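Side-chain contacts in RagA protein (Porphyromonas gingivalis, PDB 6SLN), which belongs to the TonB-dependent receptor family and probably imports nutrients across the outer membrane of the bacterium: residues M165-S168 with L169-A173; S357-N360 with E361-V365. All coordinates share one frame; numbering follows the deposited sequence.

Interaction 1: residues M165-S168 with L169-A173; sequences MQTS and LDVVA
Thr167 packs its methyl against Val171 and Val172 just where the chain leaves strand 165-166 and starts helix 169-173. Its CB lies 4.1 Å from Val172 CG2, and beyond it the two branches part. The hydroxyl sits beside the backbone N and opposite the carbonyl carbon (chi1 -58°), so that OG1 reaches back along the chain and donates to Met165 O at 2.9 Å, rising 46° out of that carbonyl's plane. The methyl, set opposite the backbone N, goes forward: CG2 meets Val171 CG1 at 3.5 Å, the two side chains crossing at about a right angle, and comes equally near Val172 CG2. Thr167 thus gives its polar branch to the strand and its apolar one to the helix.

Ser168 follows as the N-cap. Its OG takes the N-H of Val171 at 2.8 Å in a nearly straight bond (166°), while Val171 CG2 comes alongside the same oxygen at 3.3 Å. The carbonyl of Ser168 opens the helical pattern, accepting from Val172 N at 2.9 Å.

Around this turn the valines face different parts of the receptor. Val172 touches Val162 and Ile118 within the plug, whereas Val171 looks to the barrel, touching Gln441 and Asn443 on strand 435-450 and Asp465 and Thr467 on strand 456-475.

Chemically, the junction is held in two ways: serine oxygens from side chain and backbone take up two N-H groups of the first helical turn, and a threonine methyl packs against two valines of that turn. Val171 N, too near the helix start for an acceptor within the helix one turn back, is satisfied by the serine hydroxyl, and the partial positive charge there is probably offset by the cap.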
loop_
_atom_site.group_PDB
_atom_site.type_symbol
_atom_site.label_atom_id
_atom_site.label_comp_id
_atom_site.label_asym_id
_atom_site.label_seq_id
_atom_site.Cartn_x
_atom_site.Cartn_y
_atom_site.Cartn_z
ATOM N N MET A 165 -9.328 0.156 30.059
ATOM C CA MET A 165 -8.981 0.813 28.809
ATOM C C MET A 165 -10.167 0.901 27.865
ATOM O O MET A 165 -10.797 -0.115 27.544
ATOM C CB MET A 165 -7.820 0.124 28.107
ATOM C CG MET A 165 -6.542 0.885 28.332
ATOM S SD MET A 165 -5.395 0.579 27.026
ATOM C CE MET A 165 -6.244 1.304 25.665
ATOM N N GLN A 166 -10.454 2.126 27.422
ATOM C CA GLN A 166 -11.369 2.339 26.316
ATOM C C GLN A 166 -10.990 1.428 25.163
ATOM O O GLN A 166 -9.909 1.562 24.583
ATOM C CB GLN A 166 -11.325 3.801 25.868
ATOM C CG GLN A 166 -11.914 4.784 26.836
ATOM C CD GLN A 166 -12.177 6.117 26.179
ATOM O OE1 GLN A 166 -12.324 6.199 24.951
ATOM N NE2 GLN A 166 -12.238 7.177 26.988
ATOM N N THR A 167 -11.877 0.492 24.846
ATOM C CA THR A 167 -11.659 -0.478 23.787
ATOM C C THR A 167 -12.763 -0.363 22.750
ATOM O O THR A 167 -13.939 -0.217 23.100
ATOM C CB THR A 167 -11.630 -1.889 24.358
ATOM O OG1 THR A 167 -10.598 -1.986 25.350
ATOM C CG2 THR A 167 -11.385 -2.903 23.261
ATOM N N SER A 168 -12.384 -0.419 21.472
ATOM C CA SER A 168 -13.381 -0.519 20.410
ATOM C C SER A 168 -14.138 -1.832 20.530
ATOM O O SER A 168 -13.630 -2.812 21.078
ATOM C CB SER A 168 -12.728 -0.443 19.029
ATOM O OG SER A 168 -12.421 -1.739 18.538
ATOM N N LEU A 169 -15.364 -1.856 20.007
ATOM C CA LEU A 169 -16.110 -3.108 20.055
ATOM C C LEU A 169 -15.489 -4.147 19.130
ATOM O O LEU A 169 -15.529 -5.342 19.437
ATOM C CB LEU A 169 -17.593 -2.890 19.710
ATOM C CG LEU A 169 -18.556 -2.990 20.908
ATOM C CD1 LEU A 169 -20.002 -3.291 20.509
ATOM C CD2 LEU A 169 -18.084 -4.000 21.961
ATOM N N ASP A 170 -14.897 -3.719 18.011
ATOM C CA ASP A 170 -14.186 -4.667 17.156
ATOM C C ASP A 170 -13.031 -5.318 17.911
ATOM O O ASP A 170 -12.824 -6.537 17.823
ATOM C CB ASP A 170 -13.673 -3.974 15.891
ATOM C CG ASP A 170 -14.792 -3.416 15.027
ATOM O OD1 ASP A 170 -15.828 -4.101 14.865
ATOM O OD2 ASP A 170 -14.630 -2.289 14.508
ATOM N N VAL A 171 -12.273 -4.521 18.667
ATOM C CA VAL A 171 -11.169 -5.086 19.434
ATOM C C VAL A 171 -11.729 -5.973 20.543
ATOM O O VAL A 171 -11.091 -6.947 20.958
ATOM C CB VAL A 171 -10.261 -3.945 19.964
ATOM C CG1 VAL A 171 -9.245 -4.446 20.975
ATOM C CG2 VAL A 171 -9.530 -3.234 18.812
ATOM N N VAL A 172 -12.942 -5.677 21.015
ATOM C CA VAL A 172 -13.584 -6.539 22.006
ATOM C C VAL A 172 -13.927 -7.894 21.394
ATOM O O VAL A 172 -13.775 -8.929 22.047
ATOM C CB VAL A 172 -14.830 -5.857 22.601
ATOM C CG1 VAL A 172 -15.633 -6.861 23.411
ATOM C CG2 VAL A 172 -14.431 -4.701 23.476
ATOM N N ALA A 173 -14.383 -7.911 20.131
ATOM C CA ALA A 173 -14.605 -9.173 19.422
ATOM C C ALA A 173 -13.324 -10.004 19.245
ATOM O O ALA A 173 -13.408 -11.234 19.124
ATOM C CB ALA A 173 -15.227 -8.903 18.051
#

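Interaction 2: residues S357-N360 with E361-V365; sequences SRIN and EWLKV
The segments 357-360 and 361-365 run antiparallel where they are paired, the axes of their short strand pieces 4.7 Å apart at closest and 147° between directions, joined by a type I turn from Asn360 to Leu363. Ser357 and Val365 form a hydrogen-bonded pair, with Ser357 N to Val365 O at 2.8 Å and Val365 N to Ser357 O at 2.9 Å; Ile359 N adds a bond to Leu363 O.

At the turn, Asn360 CG stands between its backbone N and carbonyl carbon (chi1 41°). OD1 lies 3.2 Å above the plane of the Trp362 ring, offset toward its rim, with the amide and ring planes 26° apart; OD1 also accepts a weak bond from Trp362 N, as in an Asx turn. On the face carrying Arg358 and Lys364, the guanidinium is covered on one side by Lys364 CB, 3.3 Å from Arg358 NH2, while Lys364 NZ goes to Glu356 in a salt bridge. Ile359 CD1 meets Val365 CG2 at 3.4 Å, and Ile359 also packs on Tyr327 of the second subunit.

The turn links strands 345-360 and 363-377, a barrel-wall beta hairpin, consistent with a short periplasmic turn of TonB-dependent receptors.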
loop_
_atom_site.group_PDB
_atom_site.type_symbol
_atom_site.label_atom_id
_atom_site.label_comp_id
_atom_site.label_asym_id
_atom_site.label_seq_id
_atom_site.Cartn_x
_atom_site.Cartn_y
_atom_site.Cartn_z
ATOM N N SER A 357 0.819 -8.625 41.006
ATOM C CA SER A 357 1.742 -9.025 42.061
ATOM C C SER A 357 1.939 -7.898 43.054
ATOM O O SER A 357 2.030 -6.729 42.666
ATOM C CB SER A 357 3.107 -9.437 41.500
ATOM O OG SER A 357 3.992 -9.747 42.563
ATOM N N ARG A 358 2.023 -8.264 44.332
ATOM C CA ARG A 358 2.492 -7.357 45.376
ATOM C C ARG A 358 3.993 -7.583 45.539
ATOM O O ARG A 358 4.424 -8.632 46.026
ATOM C CB ARG A 358 1.743 -7.582 46.688
ATOM C CG ARG A 358 2.139 -6.615 47.780
ATOM C CD ARG A 358 1.000 -6.324 48.734
ATOM N NE ARG A 358 -0.129 -5.670 48.068
ATOM C CZ ARG A 358 -0.193 -4.373 47.756
ATOM N NH1 ARG A 358 0.818 -3.555 48.045
ATOM N NH2 ARG A 358 -1.281 -3.897 47.151
ATOM N N ILE A 359 4.784 -6.599 45.119
ATOM C CA ILE A 359 6.236 -6.728 45.149
ATOM C C ILE A 359 6.764 -6.478 46.550
ATOM O O ILE A 359 7.527 -7.285 47.096
ATOM C CB ILE A 359 6.866 -5.766 44.131
ATOM C CG1 ILE A 359 6.550 -6.225 42.714
ATOM C CG2 ILE A 359 8.344 -5.680 44.332
ATOM C CD1 ILE A 359 5.233 -5.732 42.216
ATOM N N ASN A 360 6.367 -5.362 47.154
ATOM C CA ASN A 360 6.711 -5.076 48.540
ATOM C C ASN A 360 5.484 -4.476 49.208
ATOM O O ASN A 360 4.403 -4.399 48.616
ATOM C CB ASN A 360 7.946 -4.168 48.640
ATOM C CG ASN A 360 7.950 -3.071 47.607
ATOM O OD1 ASN A 360 6.955 -2.374 47.432
ATOM N ND2 ASN A 360 9.082 -2.900 46.921
ATOM N N GLU A 361 5.657 -4.045 50.454
ATOM C CA GLU A 361 4.531 -3.529 51.220
ATOM C C GLU A 361 3.862 -2.336 50.540
ATOM O O GLU A 361 2.649 -2.148 50.689
ATOM C CB GLU A 361 5.000 -3.158 52.626
ATOM C CG GLU A 361 5.774 -4.269 53.314
ATOM C CD GLU A 361 6.087 -3.951 54.765
ATOM O OE1 GLU A 361 6.885 -4.694 55.384
ATOM O OE2 GLU A 361 5.537 -2.955 55.286
ATOM N N TRP A 362 4.607 -1.540 49.768
ATOM C CA TRP A 362 4.083 -0.286 49.234
ATOM C C TRP A 362 3.799 -0.302 47.734
ATOM O O TRP A 362 3.303 0.700 47.202
ATOM C CB TRP A 362 5.043 0.866 49.559
ATOM C CG TRP A 362 6.471 0.647 49.128
ATOM C CD1 TRP A 362 7.485 0.119 49.880
ATOM C CD2 TRP A 362 7.052 0.981 47.854
ATOM N NE1 TRP A 362 8.653 0.091 49.151
ATOM C CE2 TRP A 362 8.414 0.614 47.906
ATOM C CE3 TRP A 362 6.551 1.547 46.676
ATOM C CZ2 TRP A 362 9.277 0.793 46.825
ATOM C CZ3 TRP A 362 7.406 1.723 45.607
ATOM C CH2 TRP A 362 8.755 1.347 45.687
ATOM N N LEU A 363 4.082 -1.396 47.034
ATOM C CA LEU A 363 3.925 -1.409 45.586
ATOM C C LEU A 363 3.249 -2.697 45.137
ATOM O O LEU A 363 3.605 -3.789 45.587
ATOM C CB LEU A 363 5.285 -1.261 44.868
ATOM C CG LEU A 363 5.304 -1.493 43.351
ATOM C CD1 LEU A 363 4.506 -0.405 42.627
ATOM C CD2 LEU A 363 6.723 -1.584 42.806
ATOM N N LYS A 364 2.284 -2.557 44.236
ATOM C CA LYS A 364 1.639 -3.687 43.582
ATOM C C LYS A 364 1.534 -3.359 42.102
ATOM O O LYS A 364 1.063 -2.272 41.756
ATOM C CB LYS A 364 0.251 -3.945 44.189
ATOM C CG LYS A 364 -0.523 -5.102 43.574
ATOM C CD LYS A 364 -2.013 -4.789 43.468
ATOM C CE LYS A 364 -2.849 -5.607 44.454
ATOM N NZ LYS A 364 -4.266 -5.730 44.003
ATOM N N VAL A 365 1.985 -4.265 41.230
ATOM C CA VAL A 365 1.946 -4.029 39.789
ATOM C C VAL A 365 1.144 -5.139 39.094
ATOM O O VAL A 365 0.781 -6.152 39.700
ATOM C CB VAL A 365 3.351 -3.912 39.174
ATOM C CG1 VAL A 365 4.211 -2.970 39.981
ATOM C CG2 VAL A 365 3.997 -5.286 39.057
#

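Overall arrangement
Interaction 1 lies within the plug, its centre about 14 Å from that of the chain; interaction 2 sits at one end of the barrel wall, about 41 Å from it. Their centres are about 29 Å apart, nearest atoms about 15 Å. Strand 345-360 still connects them: its Arg348 binds the carbonyl of Ala173 in the plug helix, and its far end enters the hairpin. Both mix buried side chains (Thr167, Val172; Ile359, Leu363, Val365) with exposed ones (Ser168, Asp170; Glu361). The first starts a helix by capping and methyl packing inside the plug, with Val171 also turned to the barrel wall; the second closes a strand pair by backbone bonds, with an amide-on-indole contact at the bend. Only interaction 2 meets the second subunit.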